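Local coordinates for protein 6-phosphogluconate dehydrogenase, NAD-binding (Mycolicibacterium smegmatis MC2 155, PDB 6SMT) that binds NADPH and acts as an S-enantioselective imine reductase, reducing imines to amines, at residues H77-D81 against R106-T110; S101-A107 against A173-M177; I140-Q146 against T163-H169. One frame throughout, in Å; residues are numbered along the deposited sequence.

Contact 1 (H77-D81 against R106-T110); sequences HDAVD and RARRT. With NDP (NADPH dihydro-nicotinamide-adenine-dinucleotide phosphate), chain L.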
loop_
_atom_site.group_PDB
_atom_site.type_symbol
_atom_site.label_atom_id
_atom_site.label_comp_id
_atom_site.label_asym_id
_atom_site.label_seq_id
_atom_site.Cartn_x
_atom_site.Cartn_y
_atom_site.Cartn_z
ATOM N N HIS B 77 16.764 14.902 12.691
ATOM C CA HIS B 77 16.914 16.049 13.594
ATOM C C HIS B 77 18.254 15.997 14.336
ATOM O O HIS B 77 18.625 17.062 14.753
ATOM C CB HIS B 77 15.691 16.294 14.456
ATOM C CG HIS B 77 14.649 17.050 13.703
ATOM N ND1 HIS B 77 14.243 18.327 14.102
ATOM C CD2 HIS B 77 14.033 16.817 12.491
ATOM C CE1 HIS B 77 13.357 18.821 13.220
ATOM N NE2 HIS B 77 13.198 17.900 12.217
ATOM N N ASP B 78 18.947 14.869 14.414
ATOM C CA ASP B 78 20.332 14.976 14.959
ATOM C C ASP B 78 21.169 15.841 13.996
ATOM O O ASP B 78 21.905 16.761 14.454
ATOM C CB ASP B 78 20.986 13.628 15.176
ATOM C CG ASP B 78 20.443 12.912 16.418
ATOM O OD1 ASP B 78 19.964 13.553 17.334
ATOM O OD2 ASP B 78 20.666 11.746 16.461
ATOM N N ALA B 79 20.975 15.688 12.686
ATOM C CA ALA B 79 21.672 16.531 11.696
ATOM C C ALA B 79 21.132 17.922 11.758
ATOM O O ALA B 79 21.917 18.893 11.729
ATOM C CB ALA B 79 21.528 15.921 10.355
ATOM N N VAL B 80 19.804 18.148 11.779
ATOM C CA VAL B 80 19.267 19.517 11.898
ATOM C C VAL B 80 19.901 20.248 13.080
ATOM O O VAL B 80 20.302 21.384 12.903
ATOM C CB VAL B 80 17.730 19.508 12.057
ATOM C CG1 VAL B 80 17.157 20.882 12.342
ATOM C CG2 VAL B 80 17.081 18.945 10.806
ATOM N N ASP B 81 19.890 19.582 14.234
ATOM C CA ASP B 81 20.294 20.273 15.473
ATOM C C ASP B 81 21.816 20.523 15.433
ATOM O O ASP B 81 22.235 21.601 15.921
ATOM C CB ASP B 81 19.870 19.456 16.666
ATOM C CG ASP B 81 18.337 19.429 16.827
ATOM O OD1 ASP B 81 17.614 20.249 16.159
ATOM O OD2 ASP B 81 17.856 18.663 17.718
ATOM N N ARG B 106 11.170 15.399 18.514
ATOM C CA ARG B 106 12.352 16.033 17.927
ATOM C C ARG B 106 11.942 17.365 17.277
ATOM O O ARG B 106 12.713 18.297 17.284
ATOM C CB ARG B 106 13.089 15.117 16.979
ATOM C CG ARG B 106 13.731 13.944 17.711
ATOM C CD ARG B 106 14.637 14.276 18.882
ATOM N NE ARG B 106 15.756 15.036 18.409
ATOM C CZ ARG B 106 16.960 14.572 18.101
ATOM N NH1 ARG B 106 17.181 13.296 18.263
ATOM N NH2 ARG B 106 17.892 15.339 17.546
ATOM N N ALA B 107 10.789 17.461 16.662
ATOM C CA ALA B 107 10.350 18.736 16.077
ATOM C C ALA B 107 10.177 19.789 17.174
ATOM O O ALA B 107 10.594 20.927 16.994
ATOM C CB ALA B 107 9.092 18.500 15.343
ATOM N N ARG B 108 9.598 19.397 18.302
ATOM C CA ARG B 108 9.414 20.341 19.453
ATOM C C ARG B 108 10.766 20.732 20.034
ATOM O O ARG B 108 10.951 21.883 20.382
ATOM C CB ARG B 108 8.521 19.663 20.489
ATOM C CG ARG B 108 7.081 19.388 20.070
ATOM C CD ARG B 108 6.290 18.536 21.106
ATOM N NE ARG B 108 5.015 18.129 20.572
ATOM C CZ ARG B 108 4.646 16.944 20.354
ATOM N NH1 ARG B 108 5.335 15.897 20.846
ATOM N NH2 ARG B 108 3.467 16.783 19.787
ATOM N N ARG B 109 11.706 19.824 20.092
ATOM C CA ARG B 109 13.046 20.130 20.616
ATOM C C ARG B 109 13.700 21.137 19.721
ATOM O O ARG B 109 14.322 22.113 20.208
ATOM C CB ARG B 109 13.872 18.854 20.687
ATOM C CG ARG B 109 15.208 19.041 21.397
ATOM C CD ARG B 109 16.183 17.924 21.189
ATOM N NE ARG B 109 15.731 16.663 21.681
ATOM C CZ ARG B 109 16.515 15.598 21.701
ATOM N NH1 ARG B 109 17.768 15.670 21.263
ATOM N NH2 ARG B 109 16.052 14.445 22.144
ATOM N N THR B 110 13.663 20.904 18.422
ATOM C CA THR B 110 14.289 21.841 17.488
ATOM C C THR B 110 13.596 23.219 17.562
ATOM O O THR B 110 14.279 24.243 17.490
ATOM C CB THR B 110 14.250 21.243 16.052
ATOM O OG1 THR B 110 15.015 20.024 16.049
ATOM C CG2 THR B 110 14.815 22.202 15.046
HETATM P PA NDP L . 18.866 12.171 3.088
HETATM O O1A NDP L . 17.713 11.884 4.004
HETATM O O2A NDP L . 19.680 11.047 2.528
HETATM O O5B NDP L . 19.808 13.234 3.793
HETATM C C5B NDP L . 20.988 13.634 3.074
HETATM C C4B NDP L . 21.331 15.046 3.475
HETATM O O4B NDP L . 21.582 15.132 4.907
HETATM C C3B NDP L . 22.632 15.532 2.805
HETATM O O3B NDP L . 22.590 16.927 2.574
HETATM C C2B NDP L . 23.652 15.192 3.871
HETATM O O2B NDP L . 24.886 15.902 3.861
HETATM C C1B NDP L . 22.879 15.671 5.084
HETATM N N9A NDP L . 23.404 15.200 6.361
HETATM C C8A NDP L . 23.399 13.920 6.865
HETATM N N7A NDP L . 23.937 13.845 8.061
HETATM C C5A NDP L . 24.332 15.137 8.364
HETATM C C6A NDP L . 25.011 15.723 9.464
HETATM N N6A NDP L . 25.335 15.067 10.574
HETATM N N1A NDP L . 25.261 17.049 9.397
HETATM C C2A NDP L . 24.898 17.745 8.316
HETATM N N3A NDP L . 24.282 17.297 7.217
HETATM C C4A NDP L . 24.046 15.982 7.296
HETATM O O3 NDP L . 18.443 13.036 1.807
HETATM P PN NDP L . 17.162 13.450 1.019
HETATM O O1N NDP L . 17.496 14.649 0.251
HETATM O O2N NDP L . 16.647 12.269 0.277
HETATM O O5D NDP L . 16.048 13.759 2.136
HETATM C C5D NDP L . 16.183 14.875 3.009
HETATM C C4D NDP L . 15.004 14.829 3.950
HETATM O O4D NDP L . 13.801 15.000 3.156
HETATM C C3D NDP L . 14.828 13.538 4.760
HETATM O O3D NDP L . 14.449 13.781 6.109
HETATM C C2D NDP L . 13.705 12.833 4.019
HETATM O O2D NDP L . 12.923 11.934 4.798
HETATM C C1D NDP L . 12.870 13.964 3.477
HETATM N N1N NDP L . 12.129 13.628 2.245
HETATM C C2N NDP L . 12.788 13.123 1.156
HETATM C C3N NDP L . 12.123 12.727 0.045
HETATM C C7N NDP L . 12.810 12.169 -1.137
HETATM O O7N NDP L . 12.068 11.796 -2.075
HETATM N N7N NDP L . 14.128 12.095 -1.220
HETATM C C4N NDP L . 10.677 12.799 -0.004
HETATM C C5N NDP L . 10.033 13.398 1.147
HETATM C C6N NDP L . 10.726 13.816 2.182
HETATM P P2B NDP L . 26.034 15.365 2.840
HETATM O O1X NDP L . 27.307 16.116 3.334
HETATM O O2X NDP L . 26.158 13.863 3.080
HETATM O O3X NDP L . 25.662 15.654 1.442
HETATM O O HOH W 1 15.472 17.710 17.715
HETATM O O HOH W 2 19.227 17.832 19.786
#
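A salt-bridge network of Asp78, Asp81 and Arg106 joins segments 77-81 and 106-110 of helices 77-87 and 104-116; the segment axes run 4° from parallel and approach to 10.4 Å. Arg106 meets Asp78 end-on with two nitrogens directed at one oxygen: NH2 lies 2.7 Å and NH1 2.9 Å from Asp78 OD1, both arriving from the same face of the carboxylate. That oxygen lies in the guanidinium plane, although the two planar groups are turned 43° against each other. Arg106 NH2 is shared, since it also makes a weak bond of 3.3 Å to Asp81 OD2. Bends at chi2 and chi3 of Arg106 fold the chain back to reach both acids.

Both helices belong to the Rossmann-type domain, and on the 77-81 segment Ala79 CB packs 3.5 Å from C5A of the NADPH adenine. Thr110 OG1 links the helices at a second place, accepting from His77 ND1 at 2.7 Å (N-H...O angle 163°) and donating to the syn lone pair of Asp81 OD1 at 2.6 Å. The directions run from ND1 through the hydroxyl to the carboxylate, consistent with a proton on ND1. Water 1 connects Asp81 OD2 with Arg106 O and NE, while water 2 connects the same carboxylate oxygen with Arg109 NH1. Arg109 NH1 lies over the centre of the Arg106 guanidinium, a close pair of like charges that the two aspartates probably ease.

Contact 2 (S101-A107 against A173-M177); sequences SDTPDRA and AAFDM. With NDP (NADPH dihydro-nicotinamide-adenine-dinucleotide phosphate), chain L.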
loop_
_atom_site.group_PDB
_atom_site.type_symbol
_atom_site.label_atom_id
_atom_site.label_comp_id
_atom_site.label_asym_id
_atom_site.label_seq_id
_atom_site.Cartn_x
_atom_site.Cartn_y
_atom_site.Cartn_z
ATOM N N SER B 101 12.689 14.504 8.234
ATOM C CA SER B 101 11.705 13.621 8.884
ATOM C C SER B 101 12.209 13.077 10.219
ATOM O O SER B 101 13.313 12.488 10.235
ATOM C CB SER B 101 11.368 12.504 7.868
ATOM O OG SER B 101 10.323 11.689 8.424
ATOM N N ASP B 102 11.469 13.251 11.285
ATOM C CA ASP B 102 11.802 12.732 12.605
ATOM C C ASP B 102 10.544 12.826 13.473
ATOM O O ASP B 102 9.450 13.142 12.967
ATOM C CB ASP B 102 12.987 13.513 13.222
ATOM C CG ASP B 102 13.918 12.717 14.111
ATOM O OD1 ASP B 102 13.405 11.843 14.885
ATOM O OD2 ASP B 102 15.168 12.964 14.071
ATOM N N THR B 103 10.678 12.451 14.773
ATOM C CA THR B 103 9.496 12.310 15.632
ATOM C C THR B 103 8.948 13.652 16.085
ATOM O O THR B 103 9.591 14.713 16.023
ATOM C CB THR B 103 9.844 11.509 16.858
ATOM O OG1 THR B 103 10.760 12.299 17.639
ATOM C CG2 THR B 103 10.455 10.193 16.480
ATOM N N PRO B 104 7.678 13.669 16.522
ATOM C CA PRO B 104 7.109 14.878 17.068
ATOM C C PRO B 104 7.949 15.520 18.183
ATOM O O PRO B 104 8.092 16.724 18.215
ATOM C CB PRO B 104 5.722 14.409 17.545
ATOM C CG PRO B 104 5.418 13.272 16.599
ATOM C CD PRO B 104 6.709 12.578 16.322
ATOM N N ASP B 105 8.493 14.674 19.080
ATOM C CA ASP B 105 9.262 15.308 20.155
ATOM C C ASP B 105 10.544 15.912 19.591
ATOM O O ASP B 105 10.990 16.910 20.199
ATOM C CB ASP B 105 9.590 14.297 21.246
ATOM C CG ASP B 105 8.450 14.153 22.253
ATOM O OD1 ASP B 105 7.486 15.003 22.325
ATOM O OD2 ASP B 105 8.524 13.212 23.032
ATOM N N ARG B 106 11.170 15.399 18.514
ATOM C CA ARG B 106 12.352 16.033 17.927
ATOM C C ARG B 106 11.942 17.365 17.277
ATOM O O ARG B 106 12.713 18.297 17.284
ATOM C CB ARG B 106 13.089 15.117 16.979
ATOM C CG ARG B 106 13.731 13.944 17.711
ATOM C CD ARG B 106 14.637 14.276 18.882
ATOM N NE ARG B 106 15.756 15.036 18.409
ATOM C CZ ARG B 106 16.960 14.572 18.101
ATOM N NH1 ARG B 106 17.181 13.296 18.263
ATOM N NH2 ARG B 106 17.892 15.339 17.546
ATOM N N ALA B 107 10.789 17.461 16.662
ATOM C CA ALA B 107 10.350 18.736 16.077
ATOM C C ALA B 107 10.177 19.789 17.174
ATOM O O ALA B 107 10.594 20.927 16.994
ATOM C CB ALA B 107 9.092 18.500 15.343
ATOM N N ALA B 173 4.902 16.365 12.204
ATOM C CA ALA B 173 5.620 15.101 12.388
ATOM C C ALA B 173 4.683 13.985 12.770
ATOM O O ALA B 173 4.970 12.850 12.412
ATOM C CB ALA B 173 6.756 15.287 13.393
ATOM N N ALA B 174 3.644 14.262 13.555
ATOM C CA ALA B 174 2.699 13.224 13.900
ATOM C C ALA B 174 1.984 12.729 12.664
ATOM O O ALA B 174 1.797 11.478 12.505
ATOM C CB ALA B 174 1.715 13.710 14.913
ATOM N N PHE B 175 1.525 13.622 11.777
ATOM C CA PHE B 175 1.002 13.129 10.513
ATOM C C PHE B 175 2.068 12.348 9.756
ATOM O O PHE B 175 1.765 11.304 9.135
ATOM C CB PHE B 175 0.547 14.316 9.636
ATOM C CG PHE B 175 -0.797 14.905 9.992
ATOM C CD1 PHE B 175 -0.988 15.783 11.053
ATOM C CD2 PHE B 175 -1.904 14.600 9.238
ATOM C CE1 PHE B 175 -2.249 16.277 11.376
ATOM C CE2 PHE B 175 -3.167 15.075 9.596
ATOM C CZ PHE B 175 -3.317 15.964 10.583
ATOM N N ASP B 176 3.289 12.849 9.687
ATOM C CA ASP B 176 4.372 12.167 8.930
ATOM C C ASP B 176 4.511 10.754 9.457
ATOM O O ASP B 176 4.740 9.806 8.668
ATOM C CB ASP B 176 5.661 12.982 9.083
ATOM C CG ASP B 176 6.742 12.753 8.033
ATOM O OD1 ASP B 176 6.370 12.466 6.862
ATOM O OD2 ASP B 176 7.948 13.048 8.362
ATOM N N MET B 177 4.531 10.568 10.773
ATOM C CA MET B 177 4.735 9.205 11.314
ATOM C C MET B 177 3.640 8.273 10.813
ATOM O O MET B 177 3.918 7.108 10.456
ATOM C CB MET B 177 4.705 9.161 12.841
ATOM C CG MET B 177 5.853 9.883 13.554
ATOM S SD MET B 177 7.546 9.387 13.204
ATOM C CE MET B 177 7.931 10.386 11.763
HETATM P PA NDP L . 18.866 12.171 3.088
HETATM O O1A NDP L . 17.713 11.884 4.004
HETATM O O2A NDP L . 19.680 11.047 2.528
HETATM O O5B NDP L . 19.808 13.234 3.793
HETATM C C5B NDP L . 20.988 13.634 3.074
HETATM C C4B NDP L . 21.331 15.046 3.475
HETATM O O4B NDP L . 21.582 15.132 4.907
HETATM C C3B NDP L . 22.632 15.532 2.805
HETATM O O3B NDP L . 22.590 16.927 2.574
HETATM C C2B NDP L . 23.652 15.192 3.871
HETATM O O2B NDP L . 24.886 15.902 3.861
HETATM C C1B NDP L . 22.879 15.671 5.084
HETATM N N9A NDP L . 23.404 15.200 6.361
HETATM C C8A NDP L . 23.399 13.920 6.865
HETATM N N7A NDP L . 23.937 13.845 8.061
HETATM C C5A NDP L . 24.332 15.137 8.364
HETATM C C6A NDP L . 25.011 15.723 9.464
HETATM N N6A NDP L . 25.335 15.067 10.574
HETATM N N1A NDP L . 25.261 17.049 9.397
HETATM C C2A NDP L . 24.898 17.745 8.316
HETATM N N3A NDP L . 24.282 17.297 7.217
HETATM C C4A NDP L . 24.046 15.982 7.296
HETATM O O3 NDP L . 18.443 13.036 1.807
HETATM P PN NDP L . 17.162 13.450 1.019
HETATM O O1N NDP L . 17.496 14.649 0.251
HETATM O O2N NDP L . 16.647 12.269 0.277
HETATM O O5D NDP L . 16.048 13.759 2.136
HETATM C C5D NDP L . 16.183 14.875 3.009
HETATM C C4D NDP L . 15.004 14.829 3.950
HETATM O O4D NDP L . 13.801 15.000 3.156
HETATM C C3D NDP L . 14.828 13.538 4.760
HETATM O O3D NDP L . 14.449 13.781 6.109
HETATM C C2D NDP L . 13.705 12.833 4.019
HETATM O O2D NDP L . 12.923 11.934 4.798
HETATM C C1D NDP L . 12.870 13.964 3.477
HETATM N N1N NDP L . 12.129 13.628 2.245
HETATM C C2N NDP L . 12.788 13.123 1.156
HETATM C C3N NDP L . 12.123 12.727 0.045
HETATM C C7N NDP L . 12.810 12.169 -1.137
HETATM O O7N NDP L . 12.068 11.796 -2.075
HETATM N N7N NDP L . 14.128 12.095 -1.220
HETATM C C4N NDP L . 10.677 12.799 -0.004
HETATM C C5N NDP L . 10.033 13.398 1.147
HETATM C C6N NDP L . 10.726 13.816 2.182
HETATM P P2B NDP L . 26.034 15.365 2.840
HETATM O O1X NDP L . 27.307 16.116 3.334
HETATM O O2X NDP L . 26.158 13.863 3.080
HETATM O O3X NDP L . 25.662 15.654 1.442
HETATM O O HOH W 3 8.502 14.341 10.680
#
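Met177 reaches from the long helix 171-199 onto the loop and helix start at 101-107, where the Rossmann-type cofactor domain meets the C-terminal helical domain. Its CB is directed at the loop, and CG, anti to the carbonyl carbon (chi1 -66°), lies 4.0 Å from Pro104 CD. Bends at chi2 and chi3 then turn the chain along the loop: SD passes 4.3 Å from Thr103 CA, and the terminal CE reaches Asp102 O at 3.4 Å. Leu251 of the second subunit also packs on this methionine.

One helical turn earlier, Ala173 CB comes 3.5 Å from the same Asp102 O, with Pro104 N also against it. Pro104 places its CG 3.7 Å from Ala174 N, so the first turn of helix 104-116 rests its proline ring against the backbone of the other helix. Thr103 is the N-cap of helix 104-116, with OG1 accepting from Arg106 N at 3.2 Å.

Towards the cofactor, the interaction becomes polar. Ser101 OG, anti to its own N, donates to Asp176 OD2 at 2.7 Å, approaching from 40° above the carboxylate plane. Water 3 lies between this oxygen and Asp102 O. While its side chain is held by the C-terminal domain, Ser101 uses its backbone for NADPH: N donates to the ribose hydroxyl O3D over 2.9 Å, with an N-H...O angle of 163°.

Contact 3 (I140-Q146 against T163-H169); sequences ILFAGPQ and TWVGEDH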
loop_
_atom_site.group_PDB
_atom_site.type_symbol
_atom_site.label_atom_id
_atom_site.label_comp_id
_atom_site.label_asym_id
_atom_site.label_seq_id
_atom_site.Cartn_x
_atom_site.Cartn_y
_atom_site.Cartn_z
ATOM N N ILE B 140 3.149 19.416 1.232
ATOM C CA ILE B 140 4.019 19.691 2.397
ATOM C C ILE B 140 3.081 20.089 3.522
ATOM O O ILE B 140 2.197 20.971 3.368
ATOM C CB ILE B 140 5.107 20.727 2.099
ATOM C CG1 ILE B 140 5.869 20.409 0.817
ATOM C CG2 ILE B 140 6.030 20.779 3.318
ATOM C CD1 ILE B 140 6.891 21.452 0.466
ATOM N N LEU B 141 3.262 19.460 4.679
ATOM C CA LEU B 141 2.487 19.758 5.901
ATOM C C LEU B 141 3.329 20.639 6.814
ATOM O O LEU B 141 4.581 20.449 6.902
ATOM C CB LEU B 141 2.146 18.462 6.656
ATOM C CG LEU B 141 1.613 17.360 5.806
ATOM C CD1 LEU B 141 1.261 16.184 6.703
ATOM C CD2 LEU B 141 0.410 17.779 5.055
ATOM N N PHE B 142 2.687 21.527 7.577
ATOM C CA PHE B 142 3.423 22.453 8.452
ATOM C C PHE B 142 2.699 22.550 9.761
ATOM O O PHE B 142 1.498 22.460 9.863
ATOM C CB PHE B 142 3.471 23.875 7.854
ATOM C CG PHE B 142 4.239 23.966 6.562
ATOM C CD1 PHE B 142 3.595 23.684 5.375
ATOM C CD2 PHE B 142 5.561 24.325 6.529
ATOM C CE1 PHE B 142 4.277 23.683 4.179
ATOM C CE2 PHE B 142 6.238 24.379 5.308
ATOM C CZ PHE B 142 5.580 24.084 4.157
ATOM N N ALA B 143 3.498 22.825 10.795
ATOM C CA ALA B 143 3.003 23.021 12.175
ATOM C C ALA B 143 3.820 24.103 12.887
ATOM O O ALA B 143 5.021 24.251 12.653
ATOM C CB ALA B 143 3.020 21.736 12.974
ATOM N N GLY B 144 3.137 24.841 13.755
ATOM C CA GLY B 144 3.719 25.968 14.481
ATOM C C GLY B 144 2.805 27.171 14.376
ATOM O O GLY B 144 1.645 27.025 13.980
ATOM N N PRO B 145 3.293 28.349 14.760
ATOM C CA PRO B 145 2.356 29.486 14.804
ATOM C C PRO B 145 1.690 29.778 13.474
ATOM O O PRO B 145 2.373 29.920 12.486
ATOM C CB PRO B 145 3.305 30.599 15.224
ATOM C CG PRO B 145 4.339 29.917 16.040
ATOM C CD PRO B 145 4.598 28.593 15.334
ATOM N N GLN B 146 0.366 29.904 13.463
ATOM C CA GLN B 146 -0.412 30.140 12.229
ATOM C C GLN B 146 0.041 31.389 11.529
ATOM O O GLN B 146 0.263 31.371 10.313
ATOM C CB GLN B 146 -1.915 30.166 12.455
ATOM C CG GLN B 146 -2.675 30.098 11.137
ATOM C CD GLN B 146 -4.176 29.974 11.346
ATOM O OE1 GLN B 146 -4.665 30.067 12.491
ATOM N NE2 GLN B 146 -4.901 29.814 10.248
ATOM N N THR B 163 -0.333 22.438 3.619
ATOM C CA THR B 163 -1.379 22.258 4.637
ATOM C C THR B 163 -0.811 22.607 5.999
ATOM O O THR B 163 0.183 21.958 6.369
ATOM C CB THR B 163 -1.929 20.816 4.739
ATOM O OG1 THR B 163 -2.366 20.407 3.437
ATOM C CG2 THR B 163 -3.107 20.740 5.696
ATOM N N TRP B 164 -1.410 23.575 6.690
ATOM C CA TRP B 164 -1.076 23.864 8.089
ATOM C C TRP B 164 -1.952 23.004 8.954
ATOM O O TRP B 164 -3.203 23.068 8.863
ATOM C CB TRP B 164 -1.166 25.370 8.346
ATOM C CG TRP B 164 -0.923 25.723 9.782
ATOM C CD1 TRP B 164 0.296 25.957 10.311
ATOM C CD2 TRP B 164 -1.892 25.954 10.808
ATOM N NE1 TRP B 164 0.172 26.320 11.616
ATOM C CE2 TRP B 164 -1.174 26.343 11.947
ATOM C CE3 TRP B 164 -3.281 25.872 10.844
ATOM C CZ2 TRP B 164 -1.804 26.682 13.150
ATOM C CZ3 TRP B 164 -3.903 26.129 12.059
ATOM C CH2 TRP B 164 -3.163 26.488 13.189
ATOM N N VAL B 165 -1.322 22.202 9.844
ATOM C CA VAL B 165 -2.088 21.208 10.636
ATOM C C VAL B 165 -2.238 21.607 12.081
ATOM O O VAL B 165 -2.867 20.848 12.845
ATOM C CB VAL B 165 -1.497 19.783 10.473
ATOM C CG1 VAL B 165 -1.540 19.373 9.030
ATOM C CG2 VAL B 165 -0.087 19.670 11.023
ATOM N N GLY B 166 -1.704 22.719 12.532
ATOM C CA GLY B 166 -1.934 23.177 13.893
ATOM C C GLY B 166 -0.756 23.832 14.555
ATOM O O GLY B 166 0.356 23.908 14.001
ATOM N N GLU B 167 -1.002 24.364 15.745
ATOM C CA GLU B 167 -0.062 25.199 16.425
ATOM C C GLU B 167 1.025 24.367 17.114
ATOM O O GLU B 167 2.157 24.875 17.297
ATOM C CB GLU B 167 -0.773 26.012 17.536
ATOM C CG GLU B 167 -1.686 27.110 16.999
ATOM C CD GLU B 167 -0.896 28.356 16.628
ATOM O OE1 GLU B 167 0.094 28.644 17.340
ATOM O OE2 GLU B 167 -1.302 29.074 15.700
ATOM N N ASP B 168 0.718 23.144 17.493
ATOM C CA ASP B 168 1.753 22.330 18.170
ATOM C C ASP B 168 2.878 22.002 17.189
ATOM O O ASP B 168 2.603 21.362 16.159
ATOM C CB ASP B 168 1.122 21.053 18.704
ATOM C CG ASP B 168 2.033 19.904 19.100
ATOM O OD1 ASP B 168 3.213 20.067 19.303
ATOM O OD2 ASP B 168 1.530 18.701 19.109
ATOM N N HIS B 169 4.108 22.376 17.494
ATOM C CA HIS B 169 5.229 22.234 16.572
ATOM C C HIS B 169 5.473 20.759 16.235
ATOM O O HIS B 169 6.148 20.557 15.241
ATOM C CB HIS B 169 6.502 22.823 17.137
ATOM C CG HIS B 169 6.626 24.303 17.030
ATOM N ND1 HIS B 169 6.552 25.140 18.124
ATOM C CD2 HIS B 169 6.944 25.051 15.953
ATOM C CE1 HIS B 169 6.801 26.381 17.652
ATOM N NE2 HIS B 169 7.015 26.342 16.354
HETATM O O HOH W 4 -3.929 29.577 15.208
#
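Trp164 NE1 donates to Gly144 O at 2.9 Å near the C-terminal ends of the parallel strands 139-143 and 161-164, which a beta-alpha-beta unit connects through helix 146-156. The carbonyl oxygen lies in the indole plane, yet the N-H arrives 36° out of the carbonyl plane. The six-membered ring is covered by Gln146: CG stands 4.0 Å from its centroid, only 5° off the normal, as a CH-pi contact, and the amide stacks 10° from parallel with the ring. Gly166 N covers the opposite face of the indole.

Just outside this shell, Glu167 OE2 accepts from Gln146 N at 2.9 Å, holding the start of helix 146-156; water 4 adds a bridge from the same oxygen to Gln146 OE1.

Behind these side chains lies the backbone pairing that sets their register. Leu141 pairs with Thr163 and Phe142 with Trp164, through bonds including Val165 N to Phe142 O at 2.8 Å. The pairing continues with Gly144 N donating to Gly166 O. Next to it His169, whose NE2 is bonded to Tyr121 O, turns one ring face to Gly144 in a CH-pi contact, Gly144 CA lying 4.0 Å from the ring centroid.

Helix 104-116 is common to contacts 1 and 2, which share Arg106 and Ala107 and have centres 10 Å apart. Asp102 OD2 joins them through a probable hydrogen bond of 2.9 Å from His77 N. Both touch NADPH, contact 1 at the adenine end through Ala79 of helix 77-87 and contact 2 at the nicotinamide ribose through Ser101 of the loop before helix 104-116. Contact 3 stands further back: Ile140 is about 8 Å from NADPH between nearest side-chain and cofactor atoms. It is tied to contact 1 by the salt bridge Arg108 NH2 to Asp168 OD2, 2.8 Å, and to contact 2 by Phe175 CB packing 3.5 Å from Leu141 CD1.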